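Local coordinates for protein family 88 glycosyl hydrolase (Bacteroides thetaiotaomicron, PDB 5NOA) that probably acts on polysaccharides, releasing sugar residues during the breakdown of arabinogalactans such as gum arabic by gut bacteria, at residues Thr170-Ile175 / Pro179-Lys184; Lys184-Leu189 / Asp247-Glu252; Pro213-Lys216 / Lys222-Trp225; Trp274-Leu279 / Gln349-Asn354. One frame throughout, in Å; residues are numbered along the deposited sequence.

Contact 1: residues Thr170-Ile175 / Pro179-Lys184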
loop_
_atom_site.group_PDB
_atom_site.type_symbol
_atom_site.label_atom_id
_atom_site.label_comp_id
_atom_site.label_asym_id
_atom_site.label_seq_id
_atom_site.Cartn_x
_atom_site.Cartn_y
_atom_site.Cartn_z
ATOM N N THR A 170 -4.712 6.192 -11.593
ATOM C CA THR A 170 -3.664 7.048 -12.137
ATOM C C THR A 170 -2.854 6.308 -13.209
ATOM O O THR A 170 -2.477 6.914 -14.225
ATOM C CB THR A 170 -2.771 7.603 -11.025
ATOM O OG1 THR A 170 -2.356 6.559 -10.159
ATOM C CG2 THR A 170 -3.478 8.638 -10.184
ATOM N N LYS A 171 -2.531 5.028 -13.011
ATOM C CA LYS A 171 -1.748 4.276 -14.007
ATOM C C LYS A 171 -2.544 4.151 -15.290
ATOM O O LYS A 171 -2.002 4.328 -16.385
ATOM C CB LYS A 171 -1.333 2.939 -13.449
ATOM C CG LYS A 171 -0.268 3.047 -12.375
ATOM C CD LYS A 171 0.001 1.686 -11.736
ATOM C CE LYS A 171 0.919 1.774 -10.548
ATOM N NZ LYS A 171 2.321 2.041 -10.934
ATOM N N LEU A 172 -3.839 3.848 -15.186
ATOM C CA LEU A 172 -4.627 3.714 -16.400
ATOM C C LEU A 172 -4.876 5.046 -17.080
ATOM O O LEU A 172 -4.949 5.091 -18.298
ATOM C CB LEU A 172 -5.927 2.936 -16.156
ATOM C CG LEU A 172 -5.722 1.431 -15.842
ATOM C CD1 LEU A 172 -7.090 0.847 -15.518
ATOM C CD2 LEU A 172 -5.111 0.675 -17.014
ATOM N N TYR A 173 -4.970 6.115 -16.290
ATOM C CA TYR A 173 -5.010 7.443 -16.919
ATOM C C TYR A 173 -3.783 7.684 -17.773
ATOM O O TYR A 173 -3.865 8.141 -18.910
ATOM C CB TYR A 173 -5.184 8.572 -15.896
ATOM C CG TYR A 173 -5.090 9.897 -16.579
ATOM C CD1 TYR A 173 -6.178 10.370 -17.311
ATOM C CD2 TYR A 173 -3.897 10.605 -16.643
ATOM C CE1 TYR A 173 -6.115 11.534 -18.019
ATOM C CE2 TYR A 173 -3.798 11.755 -17.368
ATOM C CZ TYR A 173 -4.918 12.238 -18.050
ATOM O OH TYR A 173 -4.816 13.390 -18.749
ATOM N N ASN A 174 -2.617 7.411 -17.220
ATOM C CA ASN A 174 -1.398 7.758 -17.959
ATOM C C ASN A 174 -1.248 6.966 -19.240
ATOM O O ASN A 174 -0.627 7.449 -20.177
ATOM C CB ASN A 174 -0.160 7.664 -17.043
ATOM C CG ASN A 174 -0.042 8.847 -16.082
ATOM O OD1 ASN A 174 -0.480 9.941 -16.368
ATOM N ND2 ASN A 174 0.591 8.618 -14.937
ATOM N N ILE A 175 -1.824 5.764 -19.287
ATOM C CA ILE A 175 -1.847 4.979 -20.508
ATOM C C ILE A 175 -2.908 5.453 -21.488
ATOM O O ILE A 175 -2.604 5.647 -22.655
ATOM C CB ILE A 175 -2.045 3.489 -20.189
ATOM C CG1 ILE A 175 -0.822 2.951 -19.437
ATOM C CG2 ILE A 175 -2.310 2.693 -21.461
ATOM C CD1 ILE A 175 -1.072 1.665 -18.698
ATOM N N PRO A 179 -9.876 11.060 -19.292
ATOM C CA PRO A 179 -10.072 11.844 -18.055
ATOM C C PRO A 179 -11.065 11.287 -17.037
ATOM O O PRO A 179 -11.031 11.661 -15.863
ATOM C CB PRO A 179 -10.536 13.212 -18.579
ATOM C CG PRO A 179 -10.944 12.990 -19.971
ATOM C CD PRO A 179 -10.189 11.852 -20.488
ATOM N N LEU A 180 -11.941 10.388 -17.455
ATOM C CA LEU A 180 -12.875 9.806 -16.524
ATOM C C LEU A 180 -12.161 9.097 -15.370
ATOM O O LEU A 180 -12.663 9.116 -14.261
ATOM C CB LEU A 180 -13.854 8.879 -17.246
ATOM C CG LEU A 180 -15.000 8.356 -16.406
ATOM C CD1 LEU A 180 -15.929 9.486 -15.945
ATOM C CD2 LEU A 180 -15.775 7.324 -17.206
ATOM N N TYR A 181 -11.005 8.483 -15.637
ATOM C CA TYR A 181 -10.243 7.847 -14.538
ATOM C C TYR A 181 -9.946 8.814 -13.402
ATOM O O TYR A 181 -10.005 8.432 -12.240
ATOM C CB TYR A 181 -8.941 7.236 -15.060
ATOM C CG TYR A 181 -9.105 5.928 -15.791
ATOM C CD1 TYR A 181 -9.333 4.764 -15.087
ATOM C CD2 TYR A 181 -9.028 5.842 -17.185
ATOM C CE1 TYR A 181 -9.492 3.553 -15.743
ATOM C CE2 TYR A 181 -9.194 4.639 -17.830
ATOM C CZ TYR A 181 -9.418 3.499 -17.098
ATOM O OH TYR A 181 -9.560 2.281 -17.704
ATOM N N LEU A 182 -9.613 10.052 -13.748
ATOM C CA LEU A 182 -9.266 11.024 -12.721
ATOM C C LEU A 182 -10.470 11.650 -12.045
ATOM O O LEU A 182 -10.422 12.001 -10.868
ATOM C CB LEU A 182 -8.281 12.067 -13.277
ATOM C CG LEU A 182 -7.003 11.485 -13.887
ATOM C CD1 LEU A 182 -6.094 12.619 -14.367
ATOM C CD2 LEU A 182 -6.281 10.564 -12.931
ATOM N N GLU A 183 -11.570 11.743 -12.776
ATOM C CA GLU A 183 -12.815 12.172 -12.174
ATOM C C GLU A 183 -13.339 11.156 -11.159
ATOM O O GLU A 183 -13.764 11.498 -10.038
ATOM C CB GLU A 183 -13.862 12.426 -13.240
ATOM C CG GLU A 183 -15.241 12.776 -12.729
ATOM C CD GLU A 183 -15.286 13.963 -11.793
ATOM O OE1 GLU A 183 -14.562 14.992 -12.040
ATOM O OE2 GLU A 183 -16.086 13.843 -10.805
ATOM N N LYS A 184 -13.302 9.898 -11.544
ATOM C CA LYS A 184 -13.763 8.824 -10.665
ATOM C C LYS A 184 -12.819 8.545 -9.510
ATOM O O LYS A 184 -13.294 8.175 -8.433
ATOM C CB LYS A 184 -14.095 7.593 -11.510
ATOM C CG LYS A 184 -15.343 7.801 -12.376
ATOM C CD LYS A 184 -16.618 7.664 -11.563
ATOM C CE LYS A 184 -17.865 7.928 -12.388
ATOM N NZ LYS A 184 -19.088 7.702 -11.583
#
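Tyr-173 with Leu-182, and Leu-172 with Tyr-181, form two CH-pi pairs that join 170-175 to 179-184, each segment supplying a tyrosine ring to a leucine of the other. Leu-182 places its CD1 methyl almost squarely over the middle of the Tyr-173 ring, 3.5 Å from the ring centroid and only 5° off the normal. Tyr-173 lies with CG anti to the backbone N (chi1 175°), which lays its face against this leucine. In the reverse pairing Leu-172 CB sits 3.8 Å from the centroid of the Tyr-181 ring, above the face but shifted toward the rim.

Apolar packing fills in around these two pairs. Leu-182 CD2 approaches Tyr-173 CB at 3.7 Å, and Leu-172 CD1 lies 3.6 Å from Tyr-181 CE1. Between the two rings, Tyr-173 CB and Tyr-181 CB meet at 4.1 Å. Pro-179 closes the edge of the Tyr-173 ring, its CA 4.0 Å from Tyr-173 CE1. No hydrogen bond crosses the interface, and the Tyr-181 hydroxyl is bonded instead to Glu-145.

The two helical segments run nearly antiparallel, at 159° with axes 8.8 Å apart; helix 160-176 and helix 180-196 form a helical hairpin, as expected for the six-hairpin fold of family 88. Met-148 of helix 135-149 packs on Tyr-181, Val-239 of helix 226-242 on Thr-170, and Pro-244 in the following loop touches both Tyr-173 and Leu-182.

Contact 2: residues Lys184-Leu189 / Asp247-Glu252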
loop_
_atom_site.group_PDB
_atom_site.type_symbol
_atom_site.label_atom_id
_atom_site.label_comp_id
_atom_site.label_asym_id
_atom_site.label_seq_id
_atom_site.Cartn_x
_atom_site.Cartn_y
_atom_site.Cartn_z
ATOM N N LYS A 184 -13.302 9.898 -11.544
ATOM C CA LYS A 184 -13.763 8.824 -10.665
ATOM C C LYS A 184 -12.819 8.545 -9.510
ATOM O O LYS A 184 -13.294 8.175 -8.433
ATOM C CB LYS A 184 -14.095 7.593 -11.510
ATOM C CG LYS A 184 -15.343 7.801 -12.376
ATOM C CD LYS A 184 -16.618 7.664 -11.563
ATOM C CE LYS A 184 -17.865 7.928 -12.388
ATOM N NZ LYS A 184 -19.088 7.702 -11.583
ATOM N N LEU A 185 -11.512 8.727 -9.707
ATOM C CA LEU A 185 -10.597 8.687 -8.554
ATOM C C LEU A 185 -11.115 9.635 -7.481
ATOM O O LEU A 185 -11.215 9.288 -6.297
ATOM C CB LEU A 185 -9.199 9.110 -9.027
ATOM C CG LEU A 185 -8.165 9.397 -7.928
ATOM C CD1 LEU A 185 -7.911 8.197 -7.081
ATOM C CD2 LEU A 185 -6.913 9.915 -8.582
ATOM N N HIS A 186 -11.457 10.870 -7.897
ATOM C CA HIS A 186 -11.930 11.846 -6.919
ATOM C C HIS A 186 -13.263 11.436 -6.294
ATOM O O HIS A 186 -13.429 11.524 -5.073
ATOM C CB HIS A 186 -12.057 13.193 -7.571
ATOM C CG HIS A 186 -12.436 14.250 -6.620
ATOM N ND1 HIS A 186 -13.719 14.718 -6.523
ATOM C CD2 HIS A 186 -11.726 14.880 -5.656
ATOM C CE1 HIS A 186 -13.784 15.625 -5.564
ATOM N NE2 HIS A 186 -12.587 15.734 -5.012
ATOM N N GLU A 187 -14.209 10.996 -7.127
ATOM C CA GLU A 187 -15.524 10.649 -6.615
ATOM C C GLU A 187 -15.435 9.488 -5.615
ATOM O O GLU A 187 -16.025 9.532 -4.523
ATOM C CB GLU A 187 -16.437 10.285 -7.772
ATOM C CG GLU A 187 -17.828 9.939 -7.302
ATOM C CD GLU A 187 -18.811 9.692 -8.397
ATOM O OE1 GLU A 187 -18.447 9.656 -9.578
ATOM O OE2 GLU A 187 -19.994 9.499 -8.006
ATOM N N TYR A 188 -14.670 8.469 -5.960
ATOM C CA TYR A 188 -14.568 7.302 -5.086
ATOM C C TYR A 188 -13.799 7.617 -3.801
ATOM O O TYR A 188 -14.153 7.112 -2.729
ATOM C CB TYR A 188 -13.970 6.100 -5.822
ATOM C CG TYR A 188 -14.754 5.593 -7.025
ATOM C CD1 TYR A 188 -16.110 5.820 -7.189
ATOM C CD2 TYR A 188 -14.081 4.901 -8.022
ATOM C CE1 TYR A 188 -16.783 5.300 -8.306
ATOM C CE2 TYR A 188 -14.717 4.438 -9.133
ATOM C CZ TYR A 188 -16.085 4.630 -9.268
ATOM O OH TYR A 188 -16.690 4.122 -10.388
ATOM N N LEU A 189 -12.749 8.424 -3.886
ATOM C CA LEU A 189 -12.010 8.798 -2.686
ATOM C C LEU A 189 -12.845 9.722 -1.817
ATOM O O LEU A 189 -12.834 9.602 -0.596
ATOM C CB LEU A 189 -10.714 9.465 -3.059
ATOM C CG LEU A 189 -9.894 10.024 -1.890
ATOM C CD1 LEU A 189 -9.528 8.955 -0.908
ATOM C CD2 LEU A 189 -8.646 10.699 -2.393
ATOM N N ASP A 247 -3.916 18.378 -12.663
ATOM C CA ASP A 247 -5.211 17.814 -12.358
ATOM C C ASP A 247 -5.975 18.724 -11.391
ATOM O O ASP A 247 -5.407 19.193 -10.409
ATOM C CB ASP A 247 -5.096 16.417 -11.741
ATOM C CG ASP A 247 -6.470 15.822 -11.509
ATOM O OD1 ASP A 247 -7.079 15.462 -12.510
ATOM O OD2 ASP A 247 -6.975 15.822 -10.386
ATOM N N LYS A 248 -7.265 18.936 -11.646
ATOM C CA LYS A 248 -8.035 19.895 -10.865
ATOM C C LYS A 248 -8.251 19.508 -9.422
ATOM O O LYS A 248 -8.568 20.390 -8.615
ATOM C CB LYS A 248 -9.400 20.144 -11.527
ATOM C CG LYS A 248 -10.362 18.970 -11.525
ATOM C CD LYS A 248 -11.609 19.377 -12.309
ATOM C CE LYS A 248 -11.498 18.997 -13.759
ATOM N NZ LYS A 248 -11.598 17.526 -13.892
ATOM N N TYR A 249 -8.120 18.222 -9.084
ATOM C CA TYR A 249 -8.313 17.752 -7.720
ATOM C C TYR A 249 -6.997 17.554 -6.960
ATOM O O TYR A 249 -7.029 17.172 -5.796
ATOM C CB TYR A 249 -9.114 16.450 -7.711
ATOM C CG TYR A 249 -10.476 16.589 -8.347
ATOM C CD1 TYR A 249 -11.442 17.457 -7.814
ATOM C CD2 TYR A 249 -10.797 15.858 -9.454
ATOM C CE1 TYR A 249 -12.694 17.554 -8.385
ATOM C CE2 TYR A 249 -12.033 15.952 -10.031
ATOM C CZ TYR A 249 -12.967 16.794 -9.506
ATOM O OH TYR A 249 -14.214 16.888 -10.100
ATOM N N ARG A 250 -5.849 17.840 -7.590
ATOM C CA ARG A 250 -4.545 17.495 -7.011
ATOM C C ARG A 250 -4.318 18.132 -5.668
ATOM O O ARG A 250 -3.788 17.482 -4.771
ATOM C CB ARG A 250 -3.450 17.897 -7.999
ATOM C CG ARG A 250 -2.050 17.529 -7.598
ATOM C CD ARG A 250 -1.129 17.708 -8.791
ATOM N NE ARG A 250 0.266 17.389 -8.530
ATOM C CZ ARG A 250 1.177 18.254 -8.104
ATOM N NH1 ARG A 250 0.834 19.511 -7.840
ATOM N NH2 ARG A 250 2.426 17.830 -7.916
ATOM N N GLN A 251 -4.753 19.377 -5.510
ATOM C CA GLN A 251 -4.529 20.051 -4.230
ATOM C C GLN A 251 -5.280 19.399 -3.074
ATOM O O GLN A 251 -4.772 19.381 -1.929
ATOM C CB GLN A 251 -4.830 21.546 -4.293
ATOM C CG GLN A 251 -4.344 22.306 -3.075
ATOM C CD GLN A 251 -2.833 22.260 -2.930
ATOM O OE1 GLN A 251 -2.107 22.519 -3.880
ATOM N NE2 GLN A 251 -2.363 21.921 -1.758
ATOM N N GLU A 252 -6.463 18.848 -3.356
ATOM C CA GLU A 252 -7.183 18.111 -2.316
ATOM C C GLU A 252 -6.409 16.896 -1.853
ATOM O O GLU A 252 -6.352 16.596 -0.649
ATOM C CB GLU A 252 -8.558 17.677 -2.786
ATOM C CG GLU A 252 -9.507 18.823 -3.091
ATOM C CD GLU A 252 -10.841 18.368 -3.652
ATOM O OE1 GLU A 252 -11.380 17.365 -3.164
ATOM O OE2 GLU A 252 -11.333 19.030 -4.574
#
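A histidine-tyrosine stack joins helix 180-196 to the capped turn that opens helix 250-266. The rings of His-186 and Tyr-249 lie face to face, their centroids 3.6 Å apart and their planes within 7° of parallel. His-186 CB shares in the overlap, 3.5 Å from Tyr-249 CD2, while Lys-248 CG covers the opposite face of the tyrosine, leaving its ring sandwiched.

The imidazole is also held at its edge. His-186 NE2 donates to Glu-252 OE1 over 2.7 Å, with the oxygen in the ring plane but the nitrogen approaching from above the carboxylate plane; the two planes stand 83° apart. Stack and bond together fix the imidazole's rotation, and the carboxylate would tend to favour a protonated ring.

Asp-247 OD2 accepts from Tyr-249 N at 3.0 Å, and the tyrosine hydroxyl is bonded to Glu-183 of the first helix. The arrangement combines a type I turn, side-chain capping ahead of a helix and a His-carboxylate hydrogen bond between neighbouring helices.

Contact 3: residues Pro213-Lys216 / Lys222-Trp225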
loop_
_atom_site.group_PDB
_atom_site.type_symbol
_atom_site.label_atom_id
_atom_site.label_comp_id
_atom_site.label_asym_id
_atom_site.label_seq_id
_atom_site.Cartn_x
_atom_site.Cartn_y
_atom_site.Cartn_z
ATOM N N PRO A 213 -17.647 7.681 18.972
ATOM C CA PRO A 213 -17.428 6.980 20.214
ATOM C C PRO A 213 -18.117 5.621 20.313
ATOM O O PRO A 213 -17.946 4.949 21.304
ATOM C CB PRO A 213 -18.028 7.941 21.256
ATOM C CG PRO A 213 -19.184 8.517 20.534
ATOM C CD PRO A 213 -18.660 8.749 19.132
ATOM N N LYS A 214 -18.865 5.214 19.295
ATOM C CA LYS A 214 -19.552 3.925 19.377
ATOM C C LYS A 214 -18.528 2.802 19.620
ATOM O O LYS A 214 -18.785 1.861 20.387
ATOM C CB LYS A 214 -20.373 3.662 18.107
ATOM C CG LYS A 214 -21.265 2.425 18.152
ATOM C CD LYS A 214 -21.177 1.586 16.877
ATOM C CE LYS A 214 -19.818 0.883 16.753
ATOM N NZ LYS A 214 -19.763 -0.258 15.792
ATOM N N HIS A 215 -17.424 2.861 18.898
ATOM C CA HIS A 215 -16.295 1.948 19.066
ATOM C C HIS A 215 -15.108 2.724 19.638
ATOM O O HIS A 215 -14.813 3.834 19.202
ATOM C CB HIS A 215 -15.954 1.302 17.724
ATOM C CG HIS A 215 -14.728 0.452 17.792
ATOM N ND1 HIS A 215 -14.702 -0.771 18.434
ATOM C CD2 HIS A 215 -13.467 0.694 17.379
ATOM C CE1 HIS A 215 -13.470 -1.249 18.386
ATOM N NE2 HIS A 215 -12.702 -0.374 17.754
ATOM N N LYS A 216 -14.457 2.132 20.632
ATOM C CA LYS A 216 -13.228 2.642 21.203
ATOM C C LYS A 216 -12.246 1.501 21.348
ATOM O O LYS A 216 -12.625 0.329 21.398
ATOM C CB LYS A 216 -13.475 3.264 22.575
ATOM C CG LYS A 216 -14.616 4.258 22.635
ATOM C CD LYS A 216 -14.745 4.898 24.024
ATOM C CE LYS A 216 -15.860 5.936 24.102
ATOM N NZ LYS A 216 -17.190 5.288 24.140
ATOM N N LYS A 222 -9.621 6.572 20.465
ATOM C CA LYS A 222 -10.034 6.285 19.094
ATOM C C LYS A 222 -9.197 5.132 18.558
ATOM O O LYS A 222 -7.979 5.131 18.779
ATOM C CB LYS A 222 -9.919 7.517 18.218
ATOM C CG LYS A 222 -10.829 8.653 18.631
ATOM C CD LYS A 222 -10.726 9.843 17.712
ATOM C CE LYS A 222 -11.810 10.868 17.995
ATOM N NZ LYS A 222 -11.747 12.091 17.181
ATOM N N ASP A 223 -9.819 4.193 17.834
ATOM C CA ASP A 223 -9.134 3.007 17.374
ATOM C C ASP A 223 -8.876 3.101 15.876
ATOM O O ASP A 223 -9.786 2.890 15.065
ATOM C CB ASP A 223 -9.976 1.785 17.687
ATOM C CG ASP A 223 -9.288 0.482 17.300
ATOM O OD1 ASP A 223 -8.035 0.420 17.214
ATOM O OD2 ASP A 223 -10.025 -0.525 17.089
ATOM N N PHE A 224 -7.635 3.407 15.516
ATOM C CA PHE A 224 -7.192 3.508 14.120
ATOM C C PHE A 224 -6.210 2.376 13.869
ATOM O O PHE A 224 -5.189 2.274 14.528
ATOM C CB PHE A 224 -6.528 4.855 13.862
ATOM C CG PHE A 224 -7.463 6.007 14.019
ATOM C CD1 PHE A 224 -8.439 6.248 13.072
ATOM C CD2 PHE A 224 -7.368 6.893 15.102
ATOM C CE1 PHE A 224 -9.307 7.324 13.169
ATOM C CE2 PHE A 224 -8.246 7.975 15.193
ATOM C CZ PHE A 224 -9.199 8.185 14.247
ATOM N N TRP A 225 -6.492 1.543 12.878
ATOM C CA TRP A 225 -5.648 0.384 12.594
ATOM C C TRP A 225 -4.446 0.863 11.801
ATOM O O TRP A 225 -4.571 1.463 10.725
ATOM C CB TRP A 225 -6.438 -0.583 11.762
ATOM C CG TRP A 225 -5.789 -1.874 11.455
ATOM C CD1 TRP A 225 -4.873 -2.548 12.193
ATOM C CD2 TRP A 225 -6.066 -2.699 10.336
ATOM N NE1 TRP A 225 -4.536 -3.727 11.590
ATOM C CE2 TRP A 225 -5.301 -3.877 10.482
ATOM C CE3 TRP A 225 -6.894 -2.575 9.248
ATOM C CZ2 TRP A 225 -5.277 -4.896 9.540
ATOM C CZ3 TRP A 225 -6.896 -3.609 8.300
ATOM C CH2 TRP A 225 -6.110 -4.748 8.484
HETATM O O HOH W 1 -12.690 4.367 17.523
#
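His-215 reaches across to Asp-223 with its imidazole, bridging two parts of the long loop between strand 203-204 and helix 226-242. Its CB does not itself head for the other segment, but a chi1 of 175° swings the ring away from the backbone nitrogen and carries it over to the aspartate. Beyond CG the two sides of the ring share the approach: CD2 comes within 3.7 Å of Asp-223 CB, and CE1 lies 3.8 Å from Asp-223 OD2. At the tip, NE2 donates to Asp-223 OD2 across 2.8 Å in a nearly straight bond, with an N-H...O angle of 172°. The oxygen lies in the ring plane and offers its anti lone pair, on the side away from OD1; ring and carboxylate planes are turned 43° against each other.

The other carboxylate oxygen, Asp-223 OD1, is bonded to Ser-277, so the buried acid is gripped at both oxygens. A water makes a second bridge between the backbones: it donates to His-215 O at 2.8 Å and accepts from Asp-223 N at 2.9 Å. Within the first segment, Lys-216 NZ donates to Pro-213 O over 3.0 Å. Tyr-210 meets the imidazole edge to face. The whole is a His-carboxylate hydrogen bond backed by a water bridge, pinning a loop just before Trp-225 takes the N-cap position of helix 226-242.

Contact 4: residues Trp274-Leu279 / Gln349-Asn354; sequences WTRSML and QVVDAN
Gln-349 meets Arg-276 through its backbone carbonyl. Arg-276 NH2 donates to Gln-349 O at 2.9 Å with an N-H...O angle of 156°, and the bond lies in both the carbonyl plane and the guanidinium plane, so the oxygen sits at the edge of the flat group. The glutamine side chain turns to Ile-346 N instead.

At Val-350 the chain passes NH2 obliquely, its CA 3.8 Å from Arg-276 NH2. Its carbonyl is linked to the arginine indirectly: a water accepts from Arg-276 NH1 at 3.1 Å and donates weakly to Val-350 O.

Val-351 supplies the apolar part. Its CG2 methyl rests over the centre of the guanidinium face, 3.5 Å from Arg-276 CZ and equally near NE. The arginine chain bends at chi3 (-77°), which brings the flat group beneath that methyl. Beyond the contact, Asp-352 OD1 accepts from Asn-354 N, an Asx turn.

Arg-276 has other partners too, with NH1 in a salt bridge to Glu-343 and NH2 also bonded to Pro-285 O. The buried guanidinium therefore has Gln-349 O at its edge, a methyl over one face, and further bonds to a carbonyl, a carboxylate and a water. Such an environment probably keeps its charge compensated by Glu-343 while fastening together loops far apart in sequence.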
loop_
_atom_site.group_PDB
_atom_site.type_symbol
_atom_site.label_atom_id
_atom_site.label_comp_id
_atom_site.label_asym_id
_atom_site.label_seq_id
_atom_site.Cartn_x
_atom_site.Cartn_y
_atom_site.Cartn_z
ATOM N N TRP A 274 4.757 1.706 14.783
ATOM C CA TRP A 274 3.395 2.021 15.125
ATOM C C TRP A 274 2.707 0.751 15.590
ATOM O O TRP A 274 2.854 -0.290 14.979
ATOM C CB TRP A 274 2.651 2.606 13.945
ATOM C CG TRP A 274 3.018 4.031 13.648
ATOM C CD1 TRP A 274 2.280 5.123 13.937
ATOM C CD2 TRP A 274 4.173 4.506 12.937
ATOM N NE1 TRP A 274 2.892 6.256 13.462
ATOM C CE2 TRP A 274 4.044 5.899 12.830
ATOM C CE3 TRP A 274 5.272 3.897 12.353
ATOM C CZ2 TRP A 274 4.986 6.672 12.195
ATOM C CZ3 TRP A 274 6.206 4.676 11.712
ATOM C CH2 TRP A 274 6.039 6.033 11.623
ATOM N N THR A 275 1.952 0.864 16.661
ATOM C CA THR A 275 1.200 -0.260 17.193
ATOM C C THR A 275 -0.065 -0.482 16.386
ATOM O O THR A 275 -0.588 0.442 15.726
ATOM C CB THR A 275 0.888 -0.056 18.689
ATOM O OG1 THR A 275 0.333 1.239 18.898
ATOM C CG2 THR A 275 2.126 -0.175 19.527
ATOM N N ARG A 276 -0.555 -1.711 16.460
ATOM C CA ARG A 276 -1.730 -2.111 15.713
ATOM C C ARG A 276 -2.913 -1.167 15.890
ATOM O O ARG A 276 -3.600 -0.864 14.901
ATOM C CB ARG A 276 -2.090 -3.570 16.061
ATOM C CG ARG A 276 -1.144 -4.586 15.447
ATOM C CD ARG A 276 -1.294 -5.959 16.035
ATOM N NE ARG A 276 -0.656 -6.002 17.342
ATOM C CZ ARG A 276 -0.775 -7.014 18.197
ATOM N NH1 ARG A 276 -1.527 -8.076 17.894
ATOM N NH2 ARG A 276 -0.144 -6.988 19.337
ATOM N N SER A 277 -3.188 -0.695 17.117
ATOM C CA SER A 277 -4.100 0.445 17.372
ATOM C C SER A 277 -3.186 1.655 17.559
ATOM O O SER A 277 -2.442 1.748 18.545
ATOM C CB SER A 277 -4.968 0.209 18.601
ATOM O OG SER A 277 -5.968 1.194 18.736
ATOM N N MET A 278 -3.180 2.546 16.587
ATOM C CA MET A 278 -2.112 3.566 16.504
ATOM C C MET A 278 -2.040 4.461 17.721
ATOM O O MET A 278 -0.949 4.882 18.089
ATOM C CB MET A 278 -2.351 4.440 15.274
ATOM C CG MET A 278 -2.182 3.698 13.971
ATOM S SD MET A 278 -2.731 4.640 12.503
ATOM C CE MET A 278 -1.494 5.952 12.453
ATOM N N LEU A 279 -3.207 4.769 18.313
ATOM C CA LEU A 279 -3.297 5.701 19.434
ATOM C C LEU A 279 -3.393 5.000 20.785
ATOM O O LEU A 279 -3.570 5.665 21.784
ATOM C CB LEU A 279 -4.479 6.647 19.256
ATOM C CG LEU A 279 -4.540 7.419 17.953
ATOM C CD1 LEU A 279 -5.721 8.374 17.959
ATOM C CD2 LEU A 279 -3.287 8.179 17.642
ATOM N N GLN A 349 -0.843 -9.371 24.401
ATOM C CA GLN A 349 -0.201 -10.295 23.455
ATOM C C GLN A 349 0.464 -9.533 22.313
ATOM O O GLN A 349 -0.118 -8.658 21.702
ATOM C CB GLN A 349 -1.227 -11.232 22.862
ATOM C CG GLN A 349 -1.919 -12.124 23.887
ATOM C CD GLN A 349 -2.999 -12.946 23.266
ATOM O OE1 GLN A 349 -3.579 -12.552 22.253
ATOM N NE2 GLN A 349 -3.306 -14.070 23.891
ATOM N N VAL A 350 1.684 -9.914 22.010
ATOM C CA VAL A 350 2.432 -9.331 20.921
ATOM C C VAL A 350 2.294 -10.129 19.634
ATOM O O VAL A 350 1.904 -11.294 19.667
ATOM C CB VAL A 350 3.884 -9.137 21.318
ATOM C CG1 VAL A 350 4.034 -8.224 22.540
ATOM C CG2 VAL A 350 4.617 -10.440 21.500
ATOM N N VAL A 351 2.661 -9.520 18.524
ATOM C CA VAL A 351 2.735 -10.209 17.218
ATOM C C VAL A 351 3.902 -11.168 17.233
ATOM O O VAL A 351 4.950 -10.883 17.805
ATOM C CB VAL A 351 2.873 -9.164 16.092
ATOM C CG1 VAL A 351 3.032 -9.843 14.747
ATOM C CG2 VAL A 351 1.689 -8.242 16.081
ATOM N N ASP A 352 3.751 -12.289 16.558
ATOM C CA ASP A 352 4.833 -13.250 16.379
ATOM C C ASP A 352 6.001 -12.603 15.638
ATOM O O ASP A 352 5.856 -12.082 14.508
ATOM C CB ASP A 352 4.262 -14.420 15.582
ATOM C CG ASP A 352 5.300 -15.469 15.168
ATOM O OD1 ASP A 352 6.438 -15.507 15.696
ATOM O OD2 ASP A 352 4.926 -16.310 14.301
ATOM N N ALA A 353 7.171 -12.636 16.263
ATOM C CA ALA A 353 8.382 -12.139 15.628
ATOM C C ALA A 353 8.688 -12.781 14.286
ATOM O O ALA A 353 9.299 -12.170 13.437
ATOM C CB ALA A 353 9.573 -12.317 16.563
ATOM N N ASN A 354 8.290 -14.030 14.141
ATOM C CA ASN A 354 8.533 -14.811 12.935
ATOM C C ASN A 354 7.391 -14.811 11.945
ATOM O O ASN A 354 7.391 -15.564 10.984
ATOM C CB ASN A 354 8.963 -16.219 13.334
ATOM C CG ASN A 354 10.292 -16.213 14.049
ATOM O OD1 ASN A 354 11.204 -15.478 13.658
ATOM N ND2 ASN A 354 10.391 -16.968 15.118
HETATM O O HOH W 2 -0.891 -10.978 18.937
#

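The four contacts fall into two pairs. Contacts 1 and 2 have centres about 10 Å apart, both use helix 180-196 and share Lys-184. Contacts 3 and 4, centres about 16 Å apart, lie in loops and are linked through the backbones of Phe-224 and Met-278. Contact 4 lies on the opposite side of the chain's centre from contacts 1 and 2, about 36 and 33 Å away between centres. Along the chain contact 1 comes first, contact 2 opens next and spans contact 3, and contact 4 follows. One pair thus lies among the helices of the largely helical family 88 fold and the turns between them, the other among its loops.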